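Local coordinates for protein chitin binding domain (Burkholderia pseudomallei, PDB 3UAM) that probably binds chitin or a similar polysaccharide and may cleave it oxidatively as a copper-dependent lytic polysaccharide mono-oxygenase, at residues A[122-127]-A[201-206]; A[131-136]-A[184-189]; A[191-196]-A[208-213]. All coordinates share one frame; numbering follows the deposited sequence.

Contact 1 (A[122-127]-A[201-206])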
loop_
_atom_site.group_PDB
_atom_site.type_symbol
_atom_site.label_atom_id
_atom_site.label_comp_id
_atom_site.label_asym_id
_atom_site.label_seq_id
_atom_site.Cartn_x
_atom_site.Cartn_y
_atom_site.Cartn_z
ATOM N N MET A 122 8.453 5.356 14.136
ATOM C CA MET A 122 8.595 4.115 14.903
ATOM C C MET A 122 8.320 2.910 14.006
ATOM O O MET A 122 7.361 2.175 14.239
ATOM C CB MET A 122 7.644 4.083 16.120
ATOM C CG MET A 122 7.589 5.330 16.982
ATOM S SD MET A 122 9.081 5.637 17.940
ATOM C CE MET A 122 9.003 7.392 18.337
ATOM N N PRO A 123 9.153 2.722 12.963
ATOM C CA PRO A 123 8.867 1.716 11.954
ATOM C C PRO A 123 8.806 0.311 12.499
ATOM O O PRO A 123 9.496 -0.035 13.438
ATOM C CB PRO A 123 10.028 1.865 10.937
ATOM C CG PRO A 123 11.087 2.641 11.657
ATOM C CD PRO A 123 10.351 3.515 12.628
ATOM N N HIS A 124 7.927 -0.478 11.916
ATOM C CA HIS A 124 7.752 -1.887 12.282
ATOM C C HIS A 124 8.808 -2.779 11.691
ATOM O O HIS A 124 9.422 -2.456 10.657
ATOM C CB HIS A 124 6.410 -2.359 11.731
ATOM C CG HIS A 124 5.236 -2.019 12.597
ATOM N ND1 HIS A 124 5.061 -2.572 13.803
ATOM C CD2 HIS A 124 4.161 -1.158 12.388
ATOM C CE1 HIS A 124 3.912 -2.106 14.347
ATOM N NE2 HIS A 124 3.354 -1.246 13.469
ATOM N N LYS A 125 9.015 -3.934 12.318
ATOM C CA LYS A 125 9.700 -5.056 11.644
ATOM C C LYS A 125 8.956 -5.430 10.363
ATOM O O LYS A 125 7.782 -5.705 10.401
ATOM C CB LYS A 125 9.761 -6.269 12.557
ATOM C CG LYS A 125 10.683 -6.096 13.743
ATOM C CD LYS A 125 10.698 -7.327 14.632
ATOM C CE LYS A 125 11.657 -7.147 15.805
ATOM N NZ LYS A 125 11.749 -8.358 16.675
ATOM N N THR A 126 9.645 -5.437 9.236
ATOM C CA THR A 126 9.002 -5.540 7.919
ATOM C C THR A 126 9.300 -6.858 7.200
ATOM O O THR A 126 10.455 -7.220 7.050
ATOM C CB THR A 126 9.496 -4.417 7.022
ATOM O OG1 THR A 126 9.206 -3.161 7.636
ATOM C CG2 THR A 126 8.851 -4.495 5.623
ATOM N N ARG A 127 8.268 -7.552 6.727
ATOM C CA ARG A 127 8.488 -8.732 5.890
ATOM C C ARG A 127 8.695 -8.355 4.435
ATOM O O ARG A 127 9.589 -8.866 3.797
ATOM C CB ARG A 127 7.350 -9.753 6.018
ATOM C CG ARG A 127 7.594 -11.037 5.240
ATOM C CD ARG A 127 8.958 -11.656 5.537
ATOM N NE ARG A 127 9.144 -11.915 6.958
ATOM C CZ ARG A 127 10.320 -12.118 7.554
ATOM N NH1 ARG A 127 11.446 -12.046 6.868
ATOM N NH2 ARG A 127 10.374 -12.330 8.867
ATOM N N ALA A 201 5.920 -7.897 9.873
ATOM C CA ALA A 201 6.265 -9.280 10.156
ATOM C C ALA A 201 5.618 -9.820 11.421
ATOM O O ALA A 201 5.110 -10.956 11.430
ATOM C CB ALA A 201 7.777 -9.438 10.255
ATOM N N ASP A 202 5.644 -9.022 12.478
ATOM C CA ASP A 202 5.201 -9.469 13.798
ATOM C C ASP A 202 3.867 -8.863 14.259
ATOM O O ASP A 202 3.565 -8.812 15.459
ATOM C CB ASP A 202 6.306 -9.208 14.814
ATOM C CG ASP A 202 6.590 -7.746 15.023
ATOM O OD1 ASP A 202 6.133 -6.909 14.211
ATOM O OD2 ASP A 202 7.324 -7.440 15.987
ATOM N N THR A 203 3.057 -8.441 13.293
ATOM C CA THR A 203 1.654 -8.156 13.537
ATOM C C THR A 203 0.788 -8.746 12.444
ATOM O O THR A 203 1.267 -9.285 11.437
ATOM C CB THR A 203 1.350 -6.641 13.644
ATOM O OG1 THR A 203 1.245 -6.092 12.331
ATOM C CG2 THR A 203 2.441 -5.866 14.528
ATOM N N ALA A 204 -0.505 -8.637 12.656
ATOM C CA ALA A 204 -1.498 -9.107 11.710
ATOM C C ALA A 204 -1.635 -8.245 10.451
ATOM O O ALA A 204 -2.386 -8.613 9.544
ATOM C CB ALA A 204 -2.838 -9.153 12.426
ATOM N N ASN A 205 -0.957 -7.087 10.415
ATOM C CA ASN A 205 -1.369 -6.000 9.536
ATOM C C ASN A 205 -0.344 -5.552 8.494
ATOM O O ASN A 205 0.853 -5.940 8.525
ATOM C CB ASN A 205 -1.786 -4.777 10.360
ATOM C CG ASN A 205 -2.999 -5.029 11.233
ATOM O OD1 ASN A 205 -3.868 -5.811 10.899
ATOM N ND2 ASN A 205 -3.075 -4.328 12.333
ATOM N N ALA A 206 -0.866 -4.769 7.551
ATOM C CA ALA A 206 -0.103 -4.060 6.537
ATOM C C ALA A 206 -0.643 -2.637 6.415
ATOM O O ALA A 206 -1.779 -2.364 6.786
ATOM C CB ALA A 206 -0.219 -4.756 5.194
HETATM O O HOH W 1 7.191 -4.464 14.464
HETATM O O HOH W 2 9.101 -8.603 17.402
#
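Ala201 and Lys125 are joined through their backbones: Ala201 N donates to Lys125 O over 2.9 Å at an N-H...O angle of 167°, the one direct hydrogen bond between 122-127 and 201-206. This is the tight part of the contact. The methyl CB of Ala201 also rests on Lys125 O, and it comes within 4.1 Å of Arg127 NH2. Arg127 reaches that place because its chain leaves anti to the backbone N and then bends at both chi2 (51°) and chi3 (56°). The guanidinium is held mainly from outside, by a salt bridge to Asp69 and hydrogen bonds to the backbone oxygens of Asn159 and Tyr161, so Ala201 packs against a group fixed by others.

The other flank, where Lys125 and Asp202 are partly exposed, is looser and wet. Lys125 runs fully extended across Asp202 at about a right angle, its CD 3.6 Å from Asp202 OD2. NZ and OD2 are too far apart for a salt bridge, at 4.6 Å. One water spans them, accepting from NZ and donating to OD2, while NZ has a protein partner in Tyr164 O. A second water accepts from Lys125 N, donates to Asp202 OD1 at 2.7 Å, and lies in the ring plane of His124 at 2.9 Å from ND1. Beyond it, His124 CE1 meets the CG2 methyl of Thr203 at 4.0 Å. Thr203 OG1 accepts from Asn205 N in an ST turn that leads into strand 205-215.

His124, just ahead of strand 126-133, probably corresponds to the second histidine of the copper-binding histidine brace of AA10 mono-oxygenases, whose other member is the N-terminal histidine. The chemistry implies a loop pairing fixed by one backbone bond, with its opposite charges coupled through water rather than directly.

Contact 2 (A[131-136]-A[184-189])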
loop_
_atom_site.group_PDB
_atom_site.type_symbol
_atom_site.label_atom_id
_atom_site.label_comp_id
_atom_site.label_asym_id
_atom_site.label_seq_id
_atom_site.Cartn_x
_atom_site.Cartn_y
_atom_site.Cartn_z
ATOM N N TYR A 131 4.016 -3.865 -4.625
ATOM C CA TYR A 131 3.398 -2.866 -5.474
ATOM C C TYR A 131 2.497 -3.562 -6.489
ATOM O O TYR A 131 2.945 -4.380 -7.252
ATOM C CB TYR A 131 4.451 -2.007 -6.150
ATOM C CG TYR A 131 5.321 -1.296 -5.137
ATOM C CD1 TYR A 131 4.941 -0.058 -4.637
ATOM C CD2 TYR A 131 6.491 -1.871 -4.655
ATOM C CE1 TYR A 131 5.707 0.602 -3.702
ATOM C CE2 TYR A 131 7.270 -1.206 -3.723
ATOM C CZ TYR A 131 6.861 0.035 -3.241
ATOM O OH TYR A 131 7.580 0.737 -2.293
ATOM N N TRP A 132 1.227 -3.194 -6.474
ATOM C CA TRP A 132 0.188 -3.772 -7.320
ATOM C C TRP A 132 -0.327 -2.727 -8.283
ATOM O O TRP A 132 -0.447 -1.543 -7.925
ATOM C CB TRP A 132 -0.996 -4.259 -6.452
ATOM C CG TRP A 132 -0.621 -5.208 -5.334
ATOM C CD1 TRP A 132 -0.288 -4.892 -4.015
ATOM C CD2 TRP A 132 -0.518 -6.678 -5.415
ATOM N NE1 TRP A 132 -0.017 -6.054 -3.296
ATOM C CE2 TRP A 132 -0.125 -7.143 -4.090
ATOM C CE3 TRP A 132 -0.707 -7.607 -6.420
ATOM C CZ2 TRP A 132 0.093 -8.487 -3.818
ATOM C CZ3 TRP A 132 -0.491 -8.957 -6.135
ATOM C CH2 TRP A 132 -0.121 -9.387 -4.851
ATOM N N ILE A 133 -0.685 -3.157 -9.490
ATOM C CA ILE A 133 -1.063 -2.242 -10.551
ATOM C C ILE A 133 -2.399 -2.719 -11.147
ATOM O O ILE A 133 -2.640 -3.937 -11.312
ATOM C CB ILE A 133 0.028 -2.148 -11.647
ATOM C CG1 ILE A 133 -0.303 -1.062 -12.670
ATOM C CG2 ILE A 133 0.195 -3.482 -12.362
ATOM C CD1 ILE A 133 -0.186 0.353 -12.178
ATOM N N THR A 134 -3.249 -1.742 -11.457
ATOM C CA THR A 134 -4.530 -1.993 -12.070
ATOM C C THR A 134 -4.322 -2.554 -13.468
ATOM O O THR A 134 -3.336 -2.264 -14.149
ATOM C CB THR A 134 -5.414 -0.724 -12.119
ATOM O OG1 THR A 134 -4.638 0.407 -12.573
ATOM C CG2 THR A 134 -5.998 -0.404 -10.748
ATOM N N LYS A 135 -5.263 -3.378 -13.886
ATOM C CA LYS A 135 -5.235 -3.979 -15.203
ATOM C C LYS A 135 -5.580 -2.942 -16.266
ATOM O O LYS A 135 -6.331 -1.983 -15.998
ATOM C CB LYS A 135 -6.278 -5.092 -15.302
ATOM C CG LYS A 135 -6.178 -6.210 -14.277
ATOM C CD LYS A 135 -7.294 -7.216 -14.539
ATOM C CE LYS A 135 -7.266 -8.354 -13.517
ATOM N NZ LYS A 135 -8.551 -9.107 -13.522
ATOM N N PRO A 136 -5.059 -3.140 -17.495
ATOM C CA PRO A 136 -5.557 -2.376 -18.612
ATOM C C PRO A 136 -7.043 -2.652 -18.687
ATOM O O PRO A 136 -7.452 -3.795 -18.545
ATOM C CB PRO A 136 -4.855 -2.989 -19.835
ATOM C CG PRO A 136 -3.760 -3.832 -19.314
ATOM C CD PRO A 136 -4.053 -4.146 -17.887
ATOM N N ASN A 184 10.278 0.189 -13.057
ATOM C CA ASN A 184 9.693 0.739 -14.258
ATOM C C ASN A 184 8.220 0.470 -14.274
ATOM O O ASN A 184 7.793 -0.665 -14.035
ATOM C CB ASN A 184 10.324 0.127 -15.495
ATOM C CG ASN A 184 11.771 0.503 -15.629
ATOM O OD1 ASN A 184 12.643 -0.237 -15.190
ATOM N ND2 ASN A 184 12.039 1.686 -16.186
ATOM N N LEU A 185 7.437 1.500 -14.580
ATOM C CA LEU A 185 6.007 1.316 -14.768
ATOM C C LEU A 185 5.767 0.498 -16.036
ATOM O O LEU A 185 6.508 0.637 -17.013
ATOM C CB LEU A 185 5.284 2.675 -14.879
ATOM C CG LEU A 185 5.276 3.584 -13.653
ATOM C CD1 LEU A 185 4.603 4.929 -13.959
ATOM C CD2 LEU A 185 4.612 2.881 -12.479
ATOM N N PRO A 186 4.717 -0.336 -16.041
ATOM C CA PRO A 186 4.392 -1.107 -17.244
ATOM C C PRO A 186 3.691 -0.240 -18.301
ATOM O O PRO A 186 3.566 0.966 -18.131
ATOM C CB PRO A 186 3.459 -2.187 -16.711
ATOM C CG PRO A 186 2.759 -1.524 -15.573
ATOM C CD PRO A 186 3.713 -0.527 -14.985
ATOM N N THR A 187 3.247 -0.875 -19.377
ATOM C CA THR A 187 2.536 -0.221 -20.474
ATOM C C THR A 187 1.051 -0.018 -20.143
ATOM O O THR A 187 0.330 -0.985 -19.916
ATOM C CB THR A 187 2.657 -1.085 -21.740
ATOM O OG1 THR A 187 4.049 -1.230 -22.056
ATOM C CG2 THR A 187 1.889 -0.470 -22.950
ATOM N N ARG A 188 0.615 1.238 -20.094
ATOM C CA ARG A 188 -0.775 1.597 -19.767
ATOM C C ARG A 188 -1.134 2.932 -20.438
ATOM O O ARG A 188 -0.253 3.698 -20.841
ATOM C CB ARG A 188 -0.968 1.774 -18.251
ATOM C CG ARG A 188 -0.797 0.550 -17.347
ATOM C CD ARG A 188 -1.868 -0.489 -17.578
ATOM N NE ARG A 188 -1.815 -1.581 -16.619
ATOM C CZ ARG A 188 -0.982 -2.623 -16.670
ATOM N NH1 ARG A 188 -0.079 -2.728 -17.631
ATOM N NH2 ARG A 188 -1.038 -3.570 -15.739
ATOM N N THR A 189 -2.432 3.187 -20.572
ATOM C CA THR A 189 -2.957 4.508 -20.908
ATOM C C THR A 189 -4.073 4.888 -19.925
ATOM O O THR A 189 -4.776 4.025 -19.405
ATOM C CB THR A 189 -3.554 4.514 -22.320
ATOM O OG1 THR A 189 -2.708 3.737 -23.167
ATOM C CG2 THR A 189 -3.656 5.931 -22.869
#
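Arg188 supplies all the direct hydrogen bonds between 131-136 and 184-189, gripping Thr134 O side-on with two nitrogens. NE donates over 3.0 Å with an N-H...O angle of 154° and lies in the carbonyl plane. NH2 reaches the same oxygen at 3.1 Å, its bond more bent (144°) and tilted from that plane. Thr134 O is itself in the plane of the guanidinium. Within its own segment, Arg188 NH1 donates to Thr187 O at 2.9 Å, so three nearly coplanar bonds restrain rotation of the group. The bend of the chain at chi2 (-67°) folds the guanidinium back toward Thr187 while its NE side faces Thr134.

The linker 184-189 leads from strand 179-184, in the three-stranded sheet, to strand 190-200, in the larger mixed sheet. It is therefore a crossover between the two sheets of a beta sandwich, consistent with the E-set, immunoglobulin-like class of this family. The arginine ties this crossover to the end of strand 126-133.

Packing contacts close over the flat group. Two prolines sandwich the guanidinium, both offset toward its rim: Pro186 CG sits 3.6 Å above one face and Pro136 CD 3.5 Å above the opposite one. Ile133 touches the arginine with its CG2 methyl, 3.6 Å from NH2, and its CG1 lies 4.2 Å from Pro186 CG.

Arg188 NH2 also has a long, weak ion pair with Glu150. The hydroxyl of Thr134 is engaged elsewhere, with Val193 N and His192 ND1 of the adjacent strand.

Contact 3 (A[191-196]-A[208-213])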
loop_
_atom_site.group_PDB
_atom_site.type_symbol
_atom_site.label_atom_id
_atom_site.label_comp_id
_atom_site.label_asym_id
_atom_site.label_seq_id
_atom_site.Cartn_x
_atom_site.Cartn_y
_atom_site.Cartn_z
ATOM N N TYR A 191 -6.193 6.492 -16.598
ATOM C CA TYR A 191 -6.129 6.434 -15.131
ATOM C C TYR A 191 -5.884 4.997 -14.645
ATOM O O TYR A 191 -6.562 4.034 -15.075
ATOM C CB TYR A 191 -7.418 7.010 -14.529
ATOM C CG TYR A 191 -7.592 6.872 -13.026
ATOM C CD1 TYR A 191 -6.536 7.065 -12.141
ATOM C CD2 TYR A 191 -8.836 6.605 -12.501
ATOM C CE1 TYR A 191 -6.722 6.942 -10.777
ATOM C CE2 TYR A 191 -9.042 6.496 -11.146
ATOM C CZ TYR A 191 -7.987 6.661 -10.280
ATOM O OH TYR A 191 -8.238 6.539 -8.929
ATOM N N HIS A 192 -4.874 4.875 -13.789
ATOM C CA HIS A 192 -4.508 3.632 -13.155
ATOM C C HIS A 192 -4.125 3.855 -11.719
ATOM O O HIS A 192 -3.765 4.984 -11.308
ATOM C CB HIS A 192 -3.398 2.966 -13.930
ATOM C CG HIS A 192 -3.875 2.407 -15.225
ATOM N ND1 HIS A 192 -4.501 1.218 -15.305
ATOM C CD2 HIS A 192 -3.912 2.966 -16.500
ATOM C CE1 HIS A 192 -4.904 1.016 -16.585
ATOM N NE2 HIS A 192 -4.534 2.084 -17.314
ATOM N N VAL A 193 -4.278 2.801 -10.928
ATOM C CA VAL A 193 -3.907 2.863 -9.524
ATOM C C VAL A 193 -2.723 1.959 -9.238
ATOM O O VAL A 193 -2.702 0.814 -9.645
ATOM C CB VAL A 193 -5.108 2.549 -8.626
ATOM C CG1 VAL A 193 -4.667 2.347 -7.176
ATOM C CG2 VAL A 193 -6.141 3.661 -8.786
ATOM N N LEU A 194 -1.717 2.515 -8.559
ATOM C CA LEU A 194 -0.603 1.768 -8.011
ATOM C C LEU A 194 -0.837 1.648 -6.522
ATOM O O LEU A 194 -0.852 2.665 -5.800
ATOM C CB LEU A 194 0.706 2.506 -8.278
ATOM C CG LEU A 194 2.020 1.834 -7.819
ATOM C CD1 LEU A 194 2.300 0.577 -8.595
ATOM C CD2 LEU A 194 3.187 2.810 -7.963
ATOM N N LEU A 195 -1.074 0.430 -6.058
ATOM C CA LEU A 195 -1.297 0.179 -4.653
ATOM C C LEU A 195 0.017 -0.267 -4.031
ATOM O O LEU A 195 0.570 -1.314 -4.391
ATOM C CB LEU A 195 -2.363 -0.896 -4.461
ATOM C CG LEU A 195 -2.564 -1.400 -3.026
ATOM C CD1 LEU A 195 -3.050 -0.244 -2.159
ATOM C CD2 LEU A 195 -3.527 -2.583 -3.027
ATOM N N ALA A 196 0.517 0.537 -3.106
ATOM C CA ALA A 196 1.760 0.225 -2.404
ATOM C C ALA A 196 1.383 -0.292 -1.022
ATOM O O ALA A 196 0.606 0.387 -0.304
ATOM C CB ALA A 196 2.629 1.479 -2.308
ATOM N N TYR A 208 -1.570 0.379 3.763
ATOM C CA TYR A 208 -2.072 0.459 2.395
ATOM C C TYR A 208 -1.998 1.892 1.878
ATOM O O TYR A 208 -2.632 2.788 2.426
ATOM C CB TYR A 208 -3.522 -0.059 2.370
ATOM C CG TYR A 208 -3.608 -1.548 2.520
ATOM C CD1 TYR A 208 -3.584 -2.146 3.776
ATOM C CD2 TYR A 208 -3.755 -2.372 1.411
ATOM C CE1 TYR A 208 -3.660 -3.530 3.914
ATOM C CE2 TYR A 208 -3.829 -3.750 1.537
ATOM C CZ TYR A 208 -3.770 -4.330 2.780
ATOM O OH TYR A 208 -3.872 -5.711 2.910
ATOM N N GLN A 209 -1.248 2.077 0.788
ATOM C CA GLN A 209 -1.029 3.386 0.184
ATOM C C GLN A 209 -1.291 3.358 -1.321
ATOM O O GLN A 209 -0.422 3.023 -2.140
ATOM C CB GLN A 209 0.376 3.900 0.482
ATOM C CG GLN A 209 0.590 4.204 1.957
ATOM C CD GLN A 209 0.108 5.581 2.346
ATOM O OE1 GLN A 209 0.494 6.572 1.734
ATOM N NE2 GLN A 209 -0.724 5.652 3.394
ATOM N N VAL A 210 -2.517 3.734 -1.650
ATOM C CA VAL A 210 -2.942 3.947 -3.023
ATOM C C VAL A 210 -2.332 5.223 -3.612
ATOM O O VAL A 210 -2.272 6.252 -2.963
ATOM C CB VAL A 210 -4.497 3.950 -3.093
ATOM C CG1 VAL A 210 -5.004 4.636 -4.344
ATOM C CG2 VAL A 210 -4.988 2.515 -3.047
ATOM N N ILE A 211 -1.837 5.106 -4.847
ATOM C CA ILE A 211 -1.213 6.193 -5.580
ATOM C C ILE A 211 -1.908 6.264 -6.920
ATOM O O ILE A 211 -2.021 5.240 -7.629
ATOM C CB ILE A 211 0.286 5.942 -5.862
ATOM C CG1 ILE A 211 1.032 5.669 -4.563
ATOM C CG2 ILE A 211 0.891 7.147 -6.568
ATOM C CD1 ILE A 211 2.398 5.050 -4.752
ATOM N N ASP A 212 -2.395 7.455 -7.243
ATOM C CA ASP A 212 -3.218 7.641 -8.419
ATOM C C ASP A 212 -2.367 8.152 -9.568
ATOM O O ASP A 212 -1.659 9.129 -9.418
ATOM C CB ASP A 212 -4.334 8.635 -8.119
ATOM C CG ASP A 212 -5.369 8.077 -7.164
ATOM O OD1 ASP A 212 -6.044 7.052 -7.500
ATOM O OD2 ASP A 212 -5.524 8.697 -6.076
ATOM N N LEU A 213 -2.476 7.490 -10.718
ATOM C CA LEU A 213 -1.620 7.721 -11.881
ATOM C C LEU A 213 -2.449 8.007 -13.136
ATOM O O LEU A 213 -3.513 7.418 -13.334
ATOM C CB LEU A 213 -0.752 6.480 -12.142
ATOM C CG LEU A 213 0.112 5.965 -10.980
ATOM C CD1 LEU A 213 0.885 4.720 -11.432
ATOM C CD2 LEU A 213 1.059 7.027 -10.438
#
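Tyr191 and Asp212 meet at one end of an antiparallel strand pair. The tyrosine CB lies 4.1 Å from Leu213 O. CG stands anti to the backbone N (chi1 173°), which carries the ring along the partner strand: CD1 reaches Leu213 O at 3.3 Å, CE1 comes to 3.3 Å from Asp212 OD1, and OH donates to that oxygen at 2.7 Å. Both acceptors lie in the ring plane at its edge, yet OD1 is approached from above the carboxylate plane, the two planes being 46° apart.

Six backbone hydrogen bonds link the hydrogen-bonded pairs His192-Leu213, Leu194-Ile211 and Ala196-Gln209. On the face that carries Val193, Leu195, Val210 and Asp212, Leu195 CD1 presses on Val210 CG2 at 3.5 Å within a non-hydrogen-bonded pair, and Val193 CG1 touches Val210 CG1 diagonally.

Leu194, Ala196 and Ile211 pack on strands 113-121 and 21-26, the opposing sheet of the sandwich, and Leu213 on strand 106-108. Asp212 also forms a salt bridge with Arg30 of helix 30-36, while strand 126-133 pairs with the outer edge of 191-196.

In the fold
From the N terminus, the chain first enters 122-127 and then, along strand 126-133, 131-136. Contact 2 closes a loop when 184-189 returns to 131-136, and nests inside the larger loop that contact 1 closes at 201-206. Between those two closures runs 191-196, whose partner 208-213 comes last, so contacts 1 and 3 cross, while contacts 2 and 3 follow in series. Contact 3 closes the short loop of the hairpin, pairing strand 190-200 with strand 205-215; contact 1 uses the turn of that hairpin, 201-204, and sits about 26 Å from contact 2 between centres. Contacts 2 and 3 touch, Trp132 O and Leu195 N probably bonding at 2.8 Å, which joins strand 126-133 to the hairpin.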